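Local coordinates for branched-chain amino acid transport system substrate-binding protein (Rhodopseudomonas palustris, PDB 4JB0), which probably captures lignin-derived aromatic acids such as ferulate in the periplasm and delivers them to an ABC transporter for uptake, at residues G49-A54 with T76-A81; I138-S143 with V193-T198; M240-V245 with R277-A282; H283-F288 with A324-V329. All coordinates share one frame; numbering follows the deposited sequence.

Contact 1: G49-A54 with T76-A81; sequences GDPTAA and TPPTVA. With FER (3-(4-hydroxy-3-methoxyphenyl)-2-propenoic acid), chain B.
Pro78 and Pro51 bury the most surface here, and their backbones come together closely, Pro51 CA lying 3.9 Å from Pro78 CA. The first turns of helices 51-63 and 76-89 therefore meet mainly through proline rings and alanine methyls, with two backbone carbonyls. The Pro78 ring reaches two places at once: its CD sits 3.4 Å from Gly49 O, in the loop just before helix 51-63, while its CB presses on the methyl inside the first turn, Ala54 CB to Pro78 CB being 3.6 Å. Pro51 lies alongside Pro77, both side chains pointing the same way, with Pro51 CG 3.8 Å from Pro77 CB. Farther into the second helix, the methyl of Ala81 covers the Pro51 carbonyl, which also accepts from Thr55 OG1. Both helices follow parallel strands of the first lobe's alpha/beta sheet in this periplasmic-binding-protein fold, and prolines suit such first turns, where a backbone N-H is not needed for the helix ladder. Asp50 is the N-cap of helix 51-63: its OD2 takes the Ala53 N proton at 2.9 Å, met from above the carboxylate plane. The start of helix 76-89 faces the ferulate carboxylate, Thr76 N donating to FER O2 at 2.7 Å (161°). Thr76 OG1, beside its own backbone N (chi1 -61°), lies 3.0 Å from FER O2, with Pro98 O as a competing acceptor.

Contact 2: I138-S143 with V193-T198; sequences IGYSDS and VGASGT. With FER (3-(4-hydroxy-3-methoxyphenyl)-2-propenoic acid), chain B.
Parallel strands 134-140 and 190-194 of the second lobe's sheet pair at their C-terminal ends here, Ile138 beside Val193 and Gly139 beside Gly194. Gly194 N donates to Ile138 O at 2.7 Å, and Tyr140 N to Gly194 O at 3.1 Å. The two glycines approach to 4.0 Å between Gly139 CA and Gly194 CA; a CB on Gly139 would run into Gly194 O. On the other face of the sheet Ile138 and Val193 lie side by side, touching through their CG2 methyls. Past the strand ends the chains run into the ligand cleft, as is usual for this alpha/beta fold. Tyr140 has CG beside its backbone N (chi1 -59°), which sends the ring along the second segment: Ala195 CA sits over one face, 4.0 Å from the ring centroid in a CH-pi contact, and Ser196 OG lies at the edge, in the ring plane. There Tyr140 OH donates to Ser196 OG at 2.8 Å, and Ser196 OG is 2.6 Å from FER O1. A phenylalanine in place of Tyr140 would probably leave Ser196 OG without this donor, its hydroxyl freer to turn away from the ligand. The tyrosine also touches the ferulate carboxylate itself, FER O1 lying at the ring edge 3.5 Å from Tyr140 CE2.

Contact 3: M240-V245 with R277-A282; sequences MASGPV and RSQFAA. With FER (3-(4-hydroxy-3-methoxyphenyl)-2-propenoic acid), chain B.
Ser242, the last residue of strand 239-242, makes a loose approach, its OG 4.0 Å from Gln279 OE1. That hydroxyl is spent within its own segment: OG stands anti to the backbone N and donates to Gly243 O. Gly243 carries the polar link, its N giving a proton to Gln279 OE1 at 2.9 Å with the donor tilted 22° from the plane of the amide carbonyl. A CB at Gly243 would collide with that same oxygen. The amide is set from both ends. Gln279 OE1 also takes a weak bond from Gln327 NE2, while Gln279 NE2 donates to the ferulate phenol oxygen, FER O4, at 3.1 Å and to Gln114 OE1; the chain bends at chi2 (82°) to span these partners. Here the polypeptide leaves the second lobe's sheet and reaches helix 279-299, consistent with one of the interlobe crossovers of type I periplasmic binding proteins. Val245 then packs its CG1 3.7 Å from Ala282 CB and equally close to Ser278 O. Behind it Arg277 lays its CD near Val245 O, its guanidinium held by salt bridges to Glu249 and Glu269. Ser278 is the N-cap of helix 279-299: OG accepts almost straight from Ala281 N (176°) and weakly from Phe280 N. Phe280 turns its ring edge to the ligand, CD1 3.2 Å from FER O3.

Contact 4: H283-F288 with A324-V329; sequences HSFDAF and AASQGV. With FER (3-(4-hydroxy-3-methoxyphenyl)-2-propenoic acid), chain B.
Hydrogen bonds from Ser326 and Gln327 to the Asp286 carboxylate dominate this contact. Asp286 OD1 takes two protons from Ser326: OG donates on the syn side at 2.8 Å, and the backbone N of the same residue approaches from above the carboxylate plane, Ser326 N to Asp286 OD1 also being 2.8 Å. The second oxygen accepts from the next peptide, Gln327 N to Asp286 OD2 at 3.0 Å, on the syn side but less straight (135°). Three donors thus fix the rotation of a buried carboxylate and would be expected to offset its charge. Residues 324-329 make the tip of the short hairpin between strands 323-324 and 329-330, where Ala325 N also bonds to Gly328 O, so helix 279-299 holds the hairpin by two successive peptide N-H groups. Were an alanine here in place of Asp286, those N-H groups and the Ser326 hydroxyl would probably lose their buried acceptor, leaving the tip freer to shift. By packing, the Ala325 methyl sits against the carboxylate, Ala325 CB to Asp286 CG 3.3 Å. The flat groups come next: the Gln327 amide meets the His283 ring at a slant, their planes 30° apart, with Gln327 NE2 3.7 Å from His283 CE1. Ligand binding falls to His283 alone in these two segments. With CG beside its backbone N (chi1 -59°), the imidazole swings toward the ligand, and NE2 donates to the ferulate phenol oxygen, FER O4, at 2.6 Å.

How the contacts relate
From the N terminus the four contacts close in series, and none nests in or crosses another. Contact 1 closes a short loop holding the rest of helix 51-63 and strand 69-72 in the first lobe. Contact 2 closes a longer one in the second lobe, holding helix 143-158, strand 162-169 and helix 177-186; across the cleft the two touch, Thr76 CG2 being 3.3 Å from Ser143 OG. Contact 3 encloses helix 258-272 and joins the end of strand 239-242 to helix 279-299. Contact 4 closes a loop of the rest of that helix and helix 307-319, ending at hairpin tip 324-329, where Gln327 touches contact 3. Contacts 1 and 2 thus reach the ferulate carboxylate, contacts 3 and 4 its phenol end.

Contact 1: G49-A54 with T76-A81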
loop_
_atom_site.group_PDB
_atom_site.type_symbol
_atom_site.label_atom_id
_atom_site.label_comp_id
_atom_site.label_asym_id
_atom_site.label_seq_id
_atom_site.Cartn_x
_atom_site.Cartn_y
_atom_site.Cartn_z
ATOM N N GLY A 49 -3.990 6.334 -13.334
ATOM C CA GLY A 49 -4.354 4.966 -12.883
ATOM C C GLY A 49 -4.378 3.929 -14.026
ATOM O O GLY A 49 -4.730 2.755 -13.836
ATOM N N ASP A 50 -4.063 4.386 -15.219
ATOM C CA ASP A 50 -4.314 3.608 -16.427
ATOM C C ASP A 50 -3.022 2.831 -16.724
ATOM O O ASP A 50 -1.951 3.425 -16.837
ATOM C CB ASP A 50 -4.674 4.542 -17.564
ATOM C CG ASP A 50 -4.734 3.811 -18.926
ATOM O OD1 ASP A 50 -5.583 2.926 -19.097
ATOM O OD2 ASP A 50 -3.907 4.100 -19.788
ATOM N N PRO A 51 -3.115 1.505 -16.838
ATOM C CA PRO A 51 -1.939 0.654 -17.129
ATOM C C PRO A 51 -1.149 1.033 -18.398
ATOM O O PRO A 51 0.043 0.986 -18.381
ATOM C CB PRO A 51 -2.547 -0.759 -17.258
ATOM C CG PRO A 51 -3.696 -0.691 -16.303
ATOM C CD PRO A 51 -4.321 0.683 -16.627
ATOM N N THR A 52 -1.824 1.394 -19.471
ATOM C CA THR A 52 -1.162 1.863 -20.678
ATOM C C THR A 52 -0.409 3.161 -20.424
ATOM O O THR A 52 0.741 3.275 -20.801
ATOM C CB THR A 52 -2.197 2.117 -21.833
ATOM O OG1 THR A 52 -2.944 0.912 -22.042
ATOM C CG2 THR A 52 -1.463 2.523 -23.118
ATOM N N ALA A 53 -1.041 4.152 -19.797
ATOM C CA ALA A 53 -0.284 5.406 -19.522
ATOM C C ALA A 53 0.951 5.157 -18.583
ATOM O O ALA A 53 2.013 5.782 -18.743
ATOM C CB ALA A 53 -1.208 6.513 -18.907
ATOM N N ALA A 54 0.790 4.317 -17.567
ATOM C CA ALA A 54 1.924 4.005 -16.668
ATOM C C ALA A 54 3.065 3.283 -17.413
ATOM O O ALA A 54 4.268 3.504 -17.148
ATOM C CB ALA A 54 1.430 3.134 -15.509
ATOM N N THR A 76 -3.085 -1.193 -8.103
ATOM C CA THR A 76 -2.380 -2.407 -8.503
ATOM C C THR A 76 -2.224 -2.579 -10.050
ATOM O O THR A 76 -1.150 -2.901 -10.528
ATOM C CB THR A 76 -3.033 -3.645 -7.868
ATOM O OG1 THR A 76 -2.975 -3.543 -6.426
ATOM C CG2 THR A 76 -2.263 -4.975 -8.375
ATOM N N PRO A 77 -3.307 -2.360 -10.853
ATOM C CA PRO A 77 -3.069 -2.646 -12.305
ATOM C C PRO A 77 -1.936 -1.837 -13.001
ATOM O O PRO A 77 -1.082 -2.456 -13.682
ATOM C CB PRO A 77 -4.459 -2.430 -12.957
ATOM C CG PRO A 77 -5.454 -2.686 -11.749
ATOM C CD PRO A 77 -4.726 -2.087 -10.553
ATOM N N PRO A 78 -1.849 -0.483 -12.794
ATOM C CA PRO A 78 -0.711 0.176 -13.418
ATOM C C PRO A 78 0.600 -0.208 -12.750
ATOM O O PRO A 78 1.643 -0.111 -13.392
ATOM C CB PRO A 78 -0.980 1.665 -13.236
ATOM C CG PRO A 78 -1.923 1.720 -12.069
ATOM C CD PRO A 78 -2.783 0.486 -12.190
ATOM N N THR A 79 0.555 -0.634 -11.489
ATOM C CA THR A 79 1.780 -1.037 -10.791
ATOM C C THR A 79 2.379 -2.300 -11.419
ATOM O O THR A 79 3.583 -2.402 -11.630
ATOM C CB THR A 79 1.467 -1.209 -9.297
ATOM O OG1 THR A 79 1.097 0.085 -8.815
ATOM C CG2 THR A 79 2.660 -1.668 -8.503
ATOM N N VAL A 80 1.514 -3.263 -11.687
ATOM C CA VAL A 80 1.900 -4.451 -12.459
ATOM C C VAL A 80 2.582 -4.018 -13.776
ATOM O O VAL A 80 3.648 -4.539 -14.146
ATOM C CB VAL A 80 0.640 -5.265 -12.807
ATOM C CG1 VAL A 80 0.986 -6.262 -13.976
ATOM C CG2 VAL A 80 0.143 -5.973 -11.549
ATOM N N ALA A 81 1.959 -3.092 -14.497
ATOM C CA ALA A 81 2.503 -2.638 -15.787
ATOM C C ALA A 81 3.922 -2.043 -15.599
ATOM O O ALA A 81 4.860 -2.341 -16.410
ATOM C CB ALA A 81 1.565 -1.576 -16.476
HETATM C C4 FER B . -1.989 0.547 -0.239
HETATM C C5 FER B . -2.826 -0.560 -0.254
HETATM C C6 FER B . -3.700 -0.704 -1.324
HETATM C C3 FER B . -2.015 1.486 -1.255
HETATM C C2 FER B . -2.893 1.332 -2.333
HETATM C C1 FER B . -3.736 0.223 -2.359
HETATM C C10 FER B . -1.240 3.555 -2.298
HETATM C C7 FER B . -4.626 0.146 -3.548
HETATM C C8 FER B . -4.836 -0.969 -4.251
HETATM C C9 FER B . -5.667 -0.919 -5.483
HETATM O O1 FER B . -6.699 -0.196 -5.565
HETATM O O2 FER B . -5.221 -1.559 -6.475
HETATM O O4 FER B . -1.128 0.701 0.777
HETATM O O3 FER B . -1.173 2.575 -1.233
#

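Contact 2: I138-S143 with V193-T198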
loop_
_atom_site.group_PDB
_atom_site.type_symbol
_atom_site.label_atom_id
_atom_site.label_comp_id
_atom_site.label_asym_id
_atom_site.label_seq_id
_atom_site.Cartn_x
_atom_site.Cartn_y
_atom_site.Cartn_z
ATOM N N ILE A 138 -16.868 -8.767 -1.166
ATOM C CA ILE A 138 -17.056 -7.934 -2.345
ATOM C C ILE A 138 -15.799 -7.126 -2.644
ATOM O O ILE A 138 -15.282 -6.409 -1.768
ATOM C CB ILE A 138 -18.270 -7.002 -2.175
ATOM C CG1 ILE A 138 -18.512 -6.187 -3.456
ATOM C CG2 ILE A 138 -18.146 -6.149 -0.902
ATOM C CD1 ILE A 138 -19.782 -5.271 -3.395
ATOM N N GLY A 139 -15.301 -7.243 -3.867
ATOM C CA GLY A 139 -14.067 -6.539 -4.246
ATOM C C GLY A 139 -13.979 -6.318 -5.724
ATOM O O GLY A 139 -14.835 -6.755 -6.454
ATOM N N TYR A 140 -12.925 -5.659 -6.164
ATOM C CA TYR A 140 -12.748 -5.359 -7.555
ATOM C C TYR A 140 -12.594 -6.619 -8.409
ATOM O O TYR A 140 -11.950 -7.612 -7.990
ATOM C CB TYR A 140 -11.477 -4.539 -7.778
ATOM C CG TYR A 140 -11.346 -3.205 -7.073
ATOM C CD1 TYR A 140 -12.432 -2.344 -6.945
ATOM C CD2 TYR A 140 -10.073 -2.746 -6.680
ATOM C CE1 TYR A 140 -12.282 -1.082 -6.361
ATOM C CE2 TYR A 140 -9.908 -1.473 -6.111
ATOM C CZ TYR A 140 -11.039 -0.650 -5.960
ATOM O OH TYR A 140 -10.895 0.599 -5.399
ATOM N N SER A 141 -13.183 -6.562 -9.608
ATOM C CA SER A 141 -12.931 -7.568 -10.665
ATOM C C SER A 141 -11.555 -7.331 -11.335
ATOM O O SER A 141 -11.438 -7.090 -12.550
ATOM C CB SER A 141 -14.052 -7.498 -11.706
ATOM O OG SER A 141 -14.270 -6.134 -12.085
ATOM N N ASP A 142 -10.508 -7.319 -10.533
ATOM C CA ASP A 142 -9.145 -7.121 -11.056
ATOM C C ASP A 142 -8.091 -7.761 -10.138
ATOM O O ASP A 142 -8.466 -8.429 -9.174
ATOM C CB ASP A 142 -8.841 -5.642 -11.446
ATOM C CG ASP A 142 -8.667 -4.699 -10.257
ATOM O OD1 ASP A 142 -8.942 -3.484 -10.416
ATOM O OD2 ASP A 142 -8.264 -5.127 -9.170
ATOM N N SER A 143 -6.805 -7.551 -10.443
ATOM C CA SER A 143 -5.715 -8.184 -9.692
ATOM C C SER A 143 -5.683 -7.855 -8.165
ATOM O O SER A 143 -5.252 -8.704 -7.375
ATOM C CB SER A 143 -4.353 -7.921 -10.355
ATOM O OG SER A 143 -4.144 -6.515 -10.587
ATOM N N VAL A 193 -14.498 -6.278 2.372
ATOM C CA VAL A 193 -14.549 -5.432 1.192
ATOM C C VAL A 193 -13.128 -5.319 0.647
ATOM O O VAL A 193 -12.231 -4.822 1.363
ATOM C CB VAL A 193 -15.102 -4.023 1.524
ATOM C CG1 VAL A 193 -14.943 -3.061 0.354
ATOM C CG2 VAL A 193 -16.584 -4.063 1.998
ATOM N N GLY A 194 -12.915 -5.798 -0.587
ATOM C CA GLY A 194 -11.593 -5.713 -1.225
ATOM C C GLY A 194 -11.518 -4.580 -2.248
ATOM O O GLY A 194 -11.654 -4.800 -3.468
ATOM N N ALA A 195 -11.290 -3.362 -1.750
ATOM C CA ALA A 195 -11.366 -2.144 -2.577
ATOM C C ALA A 195 -10.445 -1.090 -1.940
ATOM O O ALA A 195 -9.658 -1.442 -1.047
ATOM C CB ALA A 195 -12.809 -1.659 -2.692
ATOM N N SER A 196 -10.505 0.154 -2.419
ATOM C CA SER A 196 -9.515 1.164 -2.053
ATOM C C SER A 196 -10.067 2.562 -2.267
ATOM O O SER A 196 -11.039 2.730 -3.039
ATOM C CB SER A 196 -8.202 0.971 -2.870
ATOM O OG SER A 196 -8.433 1.257 -4.261
ATOM N N GLY A 197 -9.449 3.563 -1.623
ATOM C CA GLY A 197 -9.927 4.982 -1.711
ATOM C C GLY A 197 -11.433 5.189 -1.741
ATOM O O GLY A 197 -12.177 4.635 -0.927
ATOM N N THR A 198 -11.895 5.969 -2.697
ATOM C CA THR A 198 -13.311 6.317 -2.798
ATOM C C THR A 198 -14.191 5.074 -2.941
ATOM O O THR A 198 -15.258 4.928 -2.267
ATOM C CB THR A 198 -13.504 7.214 -4.045
ATOM O OG1 THR A 198 -12.656 8.358 -3.877
ATOM C CG2 THR A 198 -14.932 7.692 -4.140
HETATM C C4 FER B . -1.989 0.547 -0.239
HETATM C C5 FER B . -2.826 -0.560 -0.254
HETATM C C6 FER B . -3.700 -0.704 -1.324
HETATM C C3 FER B . -2.015 1.486 -1.255
HETATM C C2 FER B . -2.893 1.332 -2.333
HETATM C C1 FER B . -3.736 0.223 -2.359
HETATM C C10 FER B . -1.240 3.555 -2.298
HETATM C C7 FER B . -4.626 0.146 -3.548
HETATM C C8 FER B . -4.836 -0.969 -4.251
HETATM C C9 FER B . -5.667 -0.919 -5.483
HETATM O O1 FER B . -6.699 -0.196 -5.565
HETATM O O2 FER B . -5.221 -1.559 -6.475
HETATM O O4 FER B . -1.128 0.701 0.777
HETATM O O3 FER B . -1.173 2.575 -1.233
#

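Contact 3: M240-V245 with R277-A282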
loop_
_atom_site.group_PDB
_atom_site.type_symbol
_atom_site.label_atom_id
_atom_site.label_comp_id
_atom_site.label_asym_id
_atom_site.label_seq_id
_atom_site.Cartn_x
_atom_site.Cartn_y
_atom_site.Cartn_z
ATOM N N MET A 240 -10.488 -2.032 9.937
ATOM C CA MET A 240 -9.673 -1.724 8.779
ATOM C C MET A 240 -8.192 -1.988 9.063
ATOM O O MET A 240 -7.622 -1.370 9.989
ATOM C CB MET A 240 -9.850 -0.253 8.435
ATOM C CG MET A 240 -9.166 0.140 7.120
ATOM S SD MET A 240 -9.211 1.898 6.844
ATOM C CE MET A 240 -10.994 2.079 6.634
ATOM N N ALA A 241 -7.569 -2.838 8.247
ATOM C CA ALA A 241 -6.140 -3.110 8.344
ATOM C C ALA A 241 -5.443 -1.846 7.903
ATOM O O ALA A 241 -5.886 -1.132 6.955
ATOM C CB ALA A 241 -5.716 -4.328 7.408
ATOM N N SER A 242 -4.321 -1.566 8.553
ATOM C CA SER A 242 -3.595 -0.339 8.211
ATOM C C SER A 242 -2.119 -0.467 8.544
ATOM O O SER A 242 -1.729 -1.239 9.445
ATOM C CB SER A 242 -4.223 0.810 9.001
ATOM O OG SER A 242 -3.443 1.955 8.902
ATOM N N GLY A 243 -1.286 0.258 7.808
ATOM C CA GLY A 243 0.114 0.506 8.232
ATOM C C GLY A 243 0.183 1.333 9.547
ATOM O O GLY A 243 -0.762 2.113 9.855
ATOM N N PRO A 244 1.307 1.225 10.314
ATOM C CA PRO A 244 1.434 1.902 11.634
ATOM C C PRO A 244 1.609 3.425 11.493
ATOM O O PRO A 244 1.510 4.182 12.502
ATOM C CB PRO A 244 2.692 1.269 12.248
ATOM C CG PRO A 244 3.557 0.856 10.949
ATOM C CD PRO A 244 2.453 0.338 10.022
ATOM N N VAL A 245 1.829 3.897 10.257
ATOM C CA VAL A 245 1.966 5.326 10.062
ATOM C C VAL A 245 0.639 6.072 10.424
ATOM O O VAL A 245 0.613 7.302 10.552
ATOM C CB VAL A 245 2.417 5.661 8.621
ATOM C CG1 VAL A 245 1.203 5.532 7.615
ATOM C CG2 VAL A 245 2.999 7.057 8.583
ATOM N N ARG A 277 -3.010 12.746 7.417
ATOM C CA ARG A 277 -2.085 11.611 7.262
ATOM C C ARG A 277 -2.823 10.484 6.536
ATOM O O ARG A 277 -4.073 10.399 6.573
ATOM C CB ARG A 277 -1.640 11.113 8.645
ATOM C CG ARG A 277 -2.762 10.353 9.348
ATOM C CD ARG A 277 -2.481 9.996 10.825
ATOM N NE ARG A 277 -2.068 11.187 11.560
ATOM C CZ ARG A 277 -1.662 11.192 12.832
ATOM N NH1 ARG A 277 -1.620 10.069 13.525
ATOM N NH2 ARG A 277 -1.296 12.350 13.409
ATOM N N SER A 278 -2.058 9.616 5.901
ATOM C CA SER A 278 -2.643 8.520 5.153
ATOM C C SER A 278 -1.630 7.420 4.963
ATOM O O SER A 278 -0.403 7.634 4.974
ATOM C CB SER A 278 -3.186 8.989 3.792
ATOM O OG SER A 278 -2.127 9.264 2.883
ATOM N N GLN A 279 -2.182 6.245 4.782
ATOM C CA GLN A 279 -1.444 5.041 4.359
ATOM C C GLN A 279 -0.603 5.381 3.148
ATOM O O GLN A 279 0.544 4.902 3.029
ATOM C CB GLN A 279 -2.466 3.925 4.080
ATOM C CG GLN A 279 -1.955 2.724 3.361
ATOM C CD GLN A 279 -1.285 1.775 4.316
ATOM O OE1 GLN A 279 -1.308 2.010 5.489
ATOM N NE2 GLN A 279 -0.810 0.640 3.829
ATOM N N PHE A 280 -1.151 6.241 2.255
ATOM C CA PHE A 280 -0.561 6.326 0.913
ATOM C C PHE A 280 0.638 7.277 0.857
ATOM O O PHE A 280 1.649 6.957 0.290
ATOM C CB PHE A 280 -1.636 6.709 -0.104
ATOM C CG PHE A 280 -2.941 6.039 0.171
ATOM C CD1 PHE A 280 -3.004 4.653 0.303
ATOM C CD2 PHE A 280 -4.079 6.783 0.381
ATOM C CE1 PHE A 280 -4.215 4.031 0.577
ATOM C CE2 PHE A 280 -5.304 6.170 0.638
ATOM C CZ PHE A 280 -5.353 4.795 0.766
ATOM N N ALA A 281 0.511 8.424 1.511
ATOM C CA ALA A 281 1.618 9.347 1.618
ATOM C C ALA A 281 2.877 8.657 2.161
ATOM O O ALA A 281 4.018 8.938 1.724
ATOM C CB ALA A 281 1.210 10.583 2.460
ATOM N N ALA A 282 2.685 7.695 3.049
ATOM C CA ALA A 282 3.828 7.030 3.626
ATOM C C ALA A 282 4.710 6.210 2.617
ATOM O O ALA A 282 5.926 6.053 2.826
ATOM C CB ALA A 282 3.377 6.146 4.730
HETATM C C4 FER B . -1.989 0.547 -0.239
HETATM C C5 FER B . -2.826 -0.560 -0.254
HETATM C C6 FER B . -3.700 -0.704 -1.324
HETATM C C3 FER B . -2.015 1.486 -1.255
HETATM C C2 FER B . -2.893 1.332 -2.333
HETATM C C1 FER B . -3.736 0.223 -2.359
HETATM C C10 FER B . -1.240 3.555 -2.298
HETATM C C7 FER B . -4.626 0.146 -3.548
HETATM C C8 FER B . -4.836 -0.969 -4.251
HETATM C C9 FER B . -5.667 -0.919 -5.483
HETATM O O1 FER B . -6.699 -0.196 -5.565
HETATM O O2 FER B . -5.221 -1.559 -6.475
HETATM O O4 FER B . -1.128 0.701 0.777
HETATM O O3 FER B . -1.173 2.575 -1.233
#

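Contact 4: H283-F288 with A324-V329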
loop_
_atom_site.group_PDB
_atom_site.type_symbol
_atom_site.label_atom_id
_atom_site.label_comp_id
_atom_site.label_asym_id
_atom_site.label_seq_id
_atom_site.Cartn_x
_atom_site.Cartn_y
_atom_site.Cartn_z
ATOM N N HIS A 283 4.104 5.674 1.567
ATOM C CA HIS A 283 4.842 4.777 0.643
ATOM C C HIS A 283 5.928 5.492 -0.103
ATOM O O HIS A 283 7.015 4.966 -0.226
ATOM C CB HIS A 283 3.907 4.076 -0.321
ATOM C CG HIS A 283 2.861 3.228 0.362
ATOM N ND1 HIS A 283 3.121 2.497 1.502
ATOM C CD2 HIS A 283 1.559 3.004 0.060
ATOM C CE1 HIS A 283 2.025 1.866 1.883
ATOM N NE2 HIS A 283 1.059 2.166 1.037
ATOM N N SER A 284 5.659 6.677 -0.597
ATOM C CA SER A 284 6.713 7.375 -1.338
ATOM C C SER A 284 7.756 7.904 -0.343
ATOM O O SER A 284 8.974 7.864 -0.614
ATOM C CB SER A 284 6.152 8.480 -2.240
ATOM O OG SER A 284 5.398 9.376 -1.492
ATOM N N PHE A 285 7.282 8.398 0.817
ATOM C CA PHE A 285 8.217 8.781 1.912
ATOM C C PHE A 285 9.142 7.609 2.239
ATOM O O PHE A 285 10.371 7.777 2.313
ATOM C CB PHE A 285 7.415 9.185 3.169
ATOM C CG PHE A 285 8.260 9.696 4.314
ATOM C CD1 PHE A 285 8.676 11.035 4.340
ATOM C CD2 PHE A 285 8.596 8.853 5.394
ATOM C CE1 PHE A 285 9.430 11.535 5.395
ATOM C CE2 PHE A 285 9.337 9.342 6.453
ATOM C CZ PHE A 285 9.759 10.678 6.466
ATOM N N ASP A 286 8.577 6.424 2.437
ATOM C CA ASP A 286 9.435 5.276 2.819
ATOM C C ASP A 286 10.351 4.809 1.667
ATOM O O ASP A 286 11.444 4.295 1.895
ATOM C CB ASP A 286 8.584 4.094 3.285
ATOM C CG ASP A 286 7.830 4.372 4.589
ATOM O OD1 ASP A 286 8.094 5.392 5.275
ATOM O OD2 ASP A 286 6.987 3.523 4.945
ATOM N N ALA A 287 9.860 4.900 0.444
ATOM C CA ALA A 287 10.704 4.589 -0.728
ATOM C C ALA A 287 11.995 5.421 -0.685
ATOM O O ALA A 287 13.060 4.891 -0.993
ATOM C CB ALA A 287 9.893 4.864 -2.023
ATOM N N PHE A 288 11.926 6.689 -0.248
ATOM C CA PHE A 288 13.145 7.497 -0.170
ATOM C C PHE A 288 14.009 7.139 1.025
ATOM O O PHE A 288 15.225 7.192 0.910
ATOM C CB PHE A 288 12.868 8.988 -0.246
ATOM C CG PHE A 288 12.619 9.454 -1.648
ATOM C CD1 PHE A 288 13.573 10.192 -2.322
ATOM C CD2 PHE A 288 11.451 9.130 -2.305
ATOM C CE1 PHE A 288 13.330 10.625 -3.629
ATOM C CE2 PHE A 288 11.221 9.527 -3.603
ATOM C CZ PHE A 288 12.170 10.302 -4.263
ATOM N N ALA A 324 14.484 0.957 8.484
ATOM C CA ALA A 324 13.418 1.561 9.263
ATOM C C ALA A 324 12.700 2.619 8.428
ATOM O O ALA A 324 13.325 3.497 7.802
ATOM C CB ALA A 324 13.973 2.156 10.587
ATOM N N ALA A 325 11.382 2.515 8.399
ATOM C CA ALA A 325 10.568 3.531 7.696
ATOM C C ALA A 325 9.253 3.737 8.454
ATOM O O ALA A 325 9.045 3.103 9.481
ATOM C CB ALA A 325 10.327 3.092 6.284
ATOM N N SER A 326 8.371 4.596 7.964
ATOM C CA SER A 326 7.158 4.900 8.690
ATOM C C SER A 326 6.167 3.697 8.750
ATOM O O SER A 326 5.404 3.573 9.699
ATOM C CB SER A 326 6.481 6.134 8.118
ATOM O OG SER A 326 5.863 5.888 6.878
ATOM N N GLN A 327 6.205 2.836 7.734
ATOM C CA GLN A 327 5.226 1.749 7.595
ATOM C C GLN A 327 5.710 0.382 8.103
ATOM O O GLN A 327 4.940 -0.556 8.157
ATOM C CB GLN A 327 4.834 1.582 6.126
ATOM C CG GLN A 327 3.924 2.727 5.646
ATOM C CD GLN A 327 2.492 2.685 6.208
ATOM O OE1 GLN A 327 2.286 2.475 7.406
ATOM N NE2 GLN A 327 1.500 2.919 5.341
ATOM N N GLY A 328 6.984 0.270 8.431
ATOM C CA GLY A 328 7.550 -1.021 8.858
ATOM C C GLY A 328 9.070 -0.977 8.784
ATOM O O GLY A 328 9.665 0.087 8.578
ATOM N N VAL A 329 9.675 -2.153 8.942
ATOM C CA VAL A 329 11.129 -2.328 8.950
ATOM C C VAL A 329 11.391 -3.345 7.830
ATOM O O VAL A 329 11.019 -4.529 7.935
ATOM C CB VAL A 329 11.619 -2.877 10.309
ATOM C CG1 VAL A 329 13.130 -3.038 10.347
ATOM C CG2 VAL A 329 11.120 -1.955 11.534
HETATM C C4 FER B . -1.989 0.547 -0.239
HETATM C C5 FER B . -2.826 -0.560 -0.254
HETATM C C6 FER B . -3.700 -0.704 -1.324
HETATM C C3 FER B . -2.015 1.486 -1.255
HETATM C C2 FER B . -2.893 1.332 -2.333
HETATM C C1 FER B . -3.736 0.223 -2.359
HETATM C C10 FER B . -1.240 3.555 -2.298
HETATM C C7 FER B . -4.626 0.146 -3.548
HETATM C C8 FER B . -4.836 -0.969 -4.251
HETATM C C9 FER B . -5.667 -0.919 -5.483
HETATM O O1 FER B . -6.699 -0.196 -5.565
HETATM O O2 FER B . -5.221 -1.559 -6.475
HETATM O O4 FER B . -1.128 0.701 0.777
HETATM O O3 FER B . -1.173 2.575 -1.233
#